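Local coordinates for protein possible adhesin (Caldicellulosiruptor kronotskyensis, PDB 4WA0) that probably attaches the bacterium to cellulose as a tapirin, of which this chain is the C-terminal beta-helix domain, carrying a bound magnesium ion, at residues G103-L108 with S121-K126; G144-I149 with V162-L167. All coordinates share one frame; numbering follows the deposited sequence. Where two conformers were deposited one is given.

Contact 1 of 2, residues G103-L108 with S121-K126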
loop_
_atom_site.group_PDB
_atom_site.type_symbol
_atom_site.label_atom_id
_atom_site.label_comp_id
_atom_site.label_asym_id
_atom_site.label_seq_id
_atom_site.Cartn_x
_atom_site.Cartn_y
_atom_site.Cartn_z
ATOM N N GLY A 103 1.782 -1.782 -13.761
ATOM C CA GLY A 103 2.047 -1.244 -15.095
ATOM C C GLY A 103 3.281 -1.816 -15.735
ATOM O O GLY A 103 3.321 -1.944 -16.956
ATOM N N GLN A 104 4.309 -2.118 -14.953
ATOM C CA GLN A 104 5.526 -2.777 -15.445
ATOM C C GLN A 104 5.600 -4.197 -14.794
ATOM O O GLN A 104 4.629 -4.908 -14.825
ATOM C CB GLN A 104 6.728 -1.879 -15.226
ATOM C CG GLN A 104 6.591 -0.557 -15.991
ATOM C CD GLN A 104 7.685 0.505 -15.722
ATOM O OE1 GLN A 104 7.550 1.658 -16.109
ATOM N NE2 GLN A 104 8.743 0.118 -15.117
ATOM N N GLU A 105 6.739 -4.601 -14.316
ATOM C CA GLU A 105 6.959 -5.977 -13.940
ATOM C C GLU A 105 6.528 -6.242 -12.501
ATOM O O GLU A 105 6.605 -5.305 -11.642
ATOM C CB GLU A 105 8.406 -6.254 -14.064
ATOM C CG GLU A 105 8.808 -6.401 -15.527
ATOM C CD GLU A 105 9.899 -7.410 -15.615
ATOM O OE1 GLU A 105 10.706 -7.460 -14.650
ATOM O OE2 GLU A 105 9.962 -8.165 -16.595
HETATM N N MSE A 106 5.904 -7.392 -12.269
HETATM C CA MSE A 106 5.597 -7.886 -10.921
HETATM C C MSE A 106 6.612 -8.926 -10.595
HETATM O O MSE A 106 6.628 -9.969 -11.237
HETATM C CB MSE A 106 4.205 -8.471 -10.793
HETATM C CG MSE A 106 4.009 -8.890 -9.343
HETATM SE SE MSE A 106 2.201 -9.588 -8.971
HETATM C CE MSE A 106 1.002 -8.539 -10.159
ATOM N N GLN A 107 7.492 -8.655 -9.618
ATOM C CA GLN A 107 8.576 -9.582 -9.267
ATOM C C GLN A 107 8.412 -10.048 -7.819
ATOM O O GLN A 107 8.534 -9.214 -6.903
ATOM C CB GLN A 107 9.925 -8.913 -9.477
ATOM C CG GLN A 107 10.339 -8.886 -10.947
ATOM C CD GLN A 107 11.712 -8.278 -11.156
ATOM O OE1 GLN A 107 12.565 -8.350 -10.290
ATOM N NE2 GLN A 107 11.928 -7.684 -12.316
ATOM N N LEU A 108 8.069 -11.314 -7.597
ATOM C CA LEU A 108 7.776 -11.812 -6.258
ATOM C C LEU A 108 8.872 -12.796 -5.888
ATOM O O LEU A 108 8.872 -13.930 -6.361
ATOM C CB LEU A 108 6.419 -12.449 -6.156
ATOM C CG LEU A 108 5.211 -11.617 -6.634
ATOM C CD1 LEU A 108 3.909 -12.369 -6.428
ATOM C CD2 LEU A 108 5.155 -10.265 -5.977
ATOM N N SER A 121 -1.583 -7.135 -15.354
ATOM C CA SER A 121 -0.221 -6.714 -15.511
ATOM C C SER A 121 -0.014 -6.370 -16.950
ATOM O O SER A 121 -0.433 -7.146 -17.862
ATOM C CB SER A 121 0.786 -7.775 -15.100
ATOM O OG SER A 121 2.056 -7.486 -15.687
ATOM N N ASP A 122 0.652 -5.252 -17.194
ATOM C CA ASP A 122 0.951 -4.799 -18.561
ATOM C C ASP A 122 2.285 -5.342 -19.057
ATOM O O ASP A 122 2.690 -5.070 -20.192
ATOM C CB ASP A 122 0.867 -3.259 -18.697
ATOM C CG ASP A 122 -0.539 -2.739 -18.632
ATOM O OD1 ASP A 122 -1.496 -3.543 -18.844
ATOM O OD2 ASP A 122 -0.664 -1.487 -18.444
ATOM N N SER A 123 2.924 -6.197 -18.247
ATOM C CA SER A 123 4.218 -6.770 -18.568
ATOM C C SER A 123 4.326 -8.183 -17.993
ATOM O O SER A 123 3.366 -8.977 -18.066
ATOM C CB SER A 123 5.325 -5.782 -18.108
ATOM O OG SER A 123 6.622 -6.238 -18.431
ATOM N N ASN A 124 5.474 -8.538 -17.473
ATOM C CA ASN A 124 5.714 -9.857 -16.952
ATOM C C ASN A 124 5.363 -9.963 -15.469
ATOM O O ASN A 124 5.488 -9.000 -14.675
ATOM C CB ASN A 124 7.164 -10.201 -17.148
ATOM C CG ASN A 124 7.626 -9.940 -18.572
ATOM O OD1 ASN A 124 7.028 -10.435 -19.557
ATOM N ND2 ASN A 124 8.700 -9.249 -18.688
ATOM N N VAL A 125 5.031 -11.203 -15.079
ATOM C CA VAL A 125 4.819 -11.581 -13.699
ATOM C C VAL A 125 5.798 -12.717 -13.378
ATOM O O VAL A 125 5.694 -13.748 -13.975
ATOM C CB VAL A 125 3.377 -11.959 -13.366
ATOM C CG1 VAL A 125 3.214 -12.407 -11.921
ATOM C CG2 VAL A 125 2.453 -10.797 -13.688
ATOM N N LYS A 126 6.776 -12.462 -12.520
ATOM C CA LYS A 126 7.873 -13.393 -12.200
ATOM C C LYS A 126 7.804 -13.773 -10.723
ATOM O O LYS A 126 7.806 -12.874 -9.877
ATOM C CB LYS A 126 9.180 -12.745 -12.547
ATOM C CG LYS A 126 10.291 -13.710 -12.279
ATOM C CD LYS A 126 11.639 -13.140 -12.556
ATOM C CE LYS A 126 12.671 -14.147 -12.006
ATOM N NZ LYS A 126 14.002 -13.782 -12.539
HETATM O O HOH W 1 1.831 0.509 -18.327
#
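Gly-103 and Asp-122 open this pairing of successive coils in a parallel beta-helix, where the chain rounds a corner into strands 106-108 and 125-128. The carbonyl O of Gly-103 sits 3.3 Å from Asp-122 CB, and a water donates both to this oxygen and to Asp-122 OD2, which also bonds the hydroxyl of Tyr-101. Next along, the carbonyl O of Gln-104 lies against Ser-123 CB at 3.5 Å. Ser-121 OG accepts from Ser-123 N, an ST turn that shapes the corner beside this carbonyl.

Glu-105 carries the polar contact. Its side chain runs alongside that of Asn-124, both pointing the same way, with the carboxylate turned 76° against the amide. Glu-105 OE2 takes Asn-124 ND2 on its anti lone pair, at 2.7 Å and almost straight (175°), the acceptor lying in the amide plane. In one of its two conformers Gln-107 also brings NE2 to Glu-105 OE1, a less certain bond. Asn-124 OD1 accepts from Thr-145 N, which lets this one amide span three coils.

From Met-106 the backbones pair as true parallel strands. Met-106 N bonds Asn-124 O at 2.9 Å, and Met-106 O receives Lys-126 N at 2.8 Å. On the buried face, Met-106 (a selenomethionine) meets Val-125, whose CG2 reaches Met-106 CB at 4.1 Å. Gln-107 and Lys-126 share the other face, and Lys-126 runs extended toward strand 145-149. Last within these two segments, Leu-108 N donates to Lys-126 O at 2.8 Å.

Contact 2 of 2, residues G144-I149 with V162-L167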
loop_
_atom_site.group_PDB
_atom_site.type_symbol
_atom_site.label_atom_id
_atom_site.label_comp_id
_atom_site.label_asym_id
_atom_site.label_seq_id
_atom_site.Cartn_x
_atom_site.Cartn_y
_atom_site.Cartn_z
ATOM N N GLY A 144 2.663 -9.924 -20.777
ATOM C CA GLY A 144 3.896 -10.611 -21.019
ATOM C C GLY A 144 3.904 -12.061 -20.562
ATOM O O GLY A 144 2.969 -12.823 -20.774
ATOM N N THR A 145 4.971 -12.434 -19.900
ATOM C CA THR A 145 5.201 -13.760 -19.502
ATOM C C THR A 145 4.829 -13.931 -18.029
ATOM O O THR A 145 5.167 -13.075 -17.214
ATOM C CB THR A 145 6.692 -14.163 -19.701
ATOM O OG1 THR A 145 7.083 -13.961 -21.093
ATOM C CG2 THR A 145 6.998 -15.591 -19.205
ATOM N N LEU A 146 4.227 -15.044 -17.715
ATOM C CA LEU A 146 4.051 -15.560 -16.354
ATOM C C LEU A 146 5.206 -16.567 -16.171
ATOM O O LEU A 146 5.227 -17.622 -16.791
ATOM C CB LEU A 146 2.689 -16.199 -16.181
ATOM C CG LEU A 146 2.432 -16.905 -14.833
ATOM C CD1 LEU A 146 2.654 -15.976 -13.661
ATOM C CD2 LEU A 146 1.037 -17.592 -14.753
ATOM N N GLU A 147 6.165 -16.226 -15.322
ATOM C CA GLU A 147 7.387 -17.013 -15.086
ATOM C C GLU A 147 7.311 -17.484 -13.649
ATOM O O GLU A 147 7.231 -16.666 -12.707
ATOM C CB GLU A 147 8.629 -16.115 -15.283
ATOM C CG GLU A 147 9.871 -16.919 -15.061
ATOM C CD GLU A 147 11.154 -16.162 -15.363
ATOM O OE1 GLU A 147 11.073 -14.953 -15.700
ATOM O OE2 GLU A 147 12.220 -16.808 -15.216
ATOM N N VAL A 148 7.373 -18.779 -13.447
ATOM C CA VAL A 148 7.214 -19.415 -12.142
ATOM C C VAL A 148 8.380 -20.368 -11.916
ATOM O O VAL A 148 8.441 -21.436 -12.553
ATOM C CB VAL A 148 5.865 -20.170 -12.032
ATOM C CG1 VAL A 148 5.555 -20.628 -10.614
ATOM C CG2 VAL A 148 4.657 -19.372 -12.577
ATOM N N ILE A 149 9.339 -19.967 -11.105
ATOM C CA ILE A 149 10.635 -20.688 -11.012
ATOM C C ILE A 149 11.117 -20.913 -9.574
ATOM O O ILE A 149 10.706 -20.208 -8.621
ATOM C CB ILE A 149 11.748 -20.026 -11.872
ATOM C CG1 ILE A 149 12.247 -18.684 -11.326
ATOM C CG2 ILE A 149 11.256 -19.888 -13.337
ATOM C CD1 ILE A 149 13.447 -18.153 -12.014
ATOM N N VAL A 162 -7.624 -16.983 -17.021
ATOM C CA VAL A 162 -6.300 -16.351 -16.950
ATOM C C VAL A 162 -5.759 -16.241 -18.354
ATOM O O VAL A 162 -5.747 -17.248 -19.065
ATOM C CB VAL A 162 -5.373 -17.236 -16.126
ATOM C CG1 VAL A 162 -3.967 -16.739 -16.274
ATOM C CG2 VAL A 162 -5.839 -17.264 -14.694
ATOM N N TYR A 163 -5.268 -15.082 -18.741
ATOM C CA TYR A 163 -4.837 -14.818 -20.121
ATOM C C TYR A 163 -3.403 -14.317 -20.051
ATOM O O TYR A 163 -3.194 -13.348 -19.356
ATOM C CB TYR A 163 -5.694 -13.774 -20.711
ATOM C CG TYR A 163 -7.203 -14.052 -20.777
ATOM C CD1 TYR A 163 -7.977 -13.888 -19.672
ATOM C CD2 TYR A 163 -7.828 -14.488 -21.980
ATOM C CE1 TYR A 163 -9.326 -14.134 -19.709
ATOM C CE2 TYR A 163 -9.180 -14.715 -22.037
ATOM C CZ TYR A 163 -9.922 -14.538 -20.884
ATOM O OH TYR A 163 -11.270 -14.797 -20.879
ATOM N N CYS A 164 -2.443 -15.000 -20.678
ATOM C CA CYS A 164 -0.986 -14.617 -20.633
ATOM C C CYS A 164 -0.432 -14.755 -22.036
ATOM O O CYS A 164 -0.853 -15.585 -22.813
ATOM C CB CYS A 164 -0.018 -15.421 -19.673
ATOM S SG CYS A 164 -0.761 -15.964 -18.142
ATOM N N ASN A 165 0.566 -13.973 -22.340
ATOM C CA ASN A 165 1.286 -14.229 -23.561
ATOM C C ASN A 165 2.078 -15.505 -23.596
ATOM O O ASN A 165 2.065 -16.220 -24.591
ATOM C CB ASN A 165 2.223 -13.030 -23.887
ATOM C CG ASN A 165 2.915 -13.193 -25.212
ATOM O OD1 ASN A 165 4.113 -13.513 -25.245
ATOM N ND2 ASN A 165 2.163 -13.135 -26.279
ATOM N N SER A 166 2.788 -15.787 -22.517
ATOM C CA SER A 166 3.723 -16.895 -22.437
ATOM C C SER A 166 3.812 -17.371 -20.998
ATOM O O SER A 166 3.538 -16.607 -20.056
ATOM C CB SER A 166 5.124 -16.421 -22.879
ATOM O OG SER A 166 5.145 -16.112 -24.267
ATOM N N LEU A 167 4.199 -18.636 -20.866
ATOM C CA LEU A 167 4.338 -19.306 -19.597
ATOM C C LEU A 167 5.647 -20.015 -19.515
ATOM O O LEU A 167 6.026 -20.737 -20.473
ATOM C CB LEU A 167 3.206 -20.287 -19.432
ATOM C CG LEU A 167 3.207 -21.065 -18.120
ATOM C CD1 LEU A 167 3.032 -20.229 -16.853
ATOM C CD2 LEU A 167 2.222 -22.216 -18.195
HETATM O O HOH W 2 5.929 -12.710 -23.147
#
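Asn-165 lies against Gly-144 through its CB, which presses on Gly-144 O at 3.2 Å, while its flat amide reaches beyond to a water shared with Thr-145. That water donates to Asn-165 OD1 at 2.9 Å and lies 2.7 Å from Thr-145 OG1. With CG anti to the backbone N (chi1 -175°), the amide of Asn-165 is carried on past the Gly-144 carbonyl to reach it. In one of its two conformers Ser-166 OG also approaches Asn-165 OD1, from above the carbonyl plane and 49° out of it, a less certain bond; Thr-187 OG1 is a further partner of that hydroxyl.

Gly-144 O itself receives two weak bonds, from Asn-165 N and Ser-166 N, as the chain turns its corner. Beyond it the parallel pairing becomes regular: Leu-146 N donates to Ser-166 O at 2.9 Å, fairly straight (167°) although tilted from the carbonyl plane. Thr-145 and Ser-166 share the outer face, where Thr-145 OG1 lies beside Ser-166 CB.

Toward the interior, Leu-146 and Leu-167 run side by side, pointing the same way. Leu-167 CD1 touches Leu-146 CD2 at 3.9 Å and also rests 3.4 Å from the backbone O of Leu-146. Cys-164 comes in from before the corner, its SG 4.0 Å from Leu-146 CB. Val-125 packs on Leu-146 from the preceding coil, while Leu-185 of strand 182-185 meets Cys-164 and Leu-167 from the following one. Such stacking of like residues inside, with strands in parallel register and corners aligned from coil to coil, is the hallmark of a parallel beta-helix.

Contact 1 and contact 2 follow one another along the chain, and their centres are 10 Å apart on the same side of the chain's centre. They meet because strands 125-128 and 145-149 are neighbours in one parallel sheet of the beta-helix. Two probable hydrogen bonds join them there: Val-125 N lies 2.8 Å from Thr-145 O, and Glu-147 N lies 2.9 Å from Val-125 O. On the outer face, Lys-126 CD packs 3.7 Å from Glu-147 OE1. Contact 2 lies farther out, about 24 Å from the chain's centre to its own, against about 17 Å for contact 1. Both lie away from the magnesium site that includes Asp-239 and Glu-275.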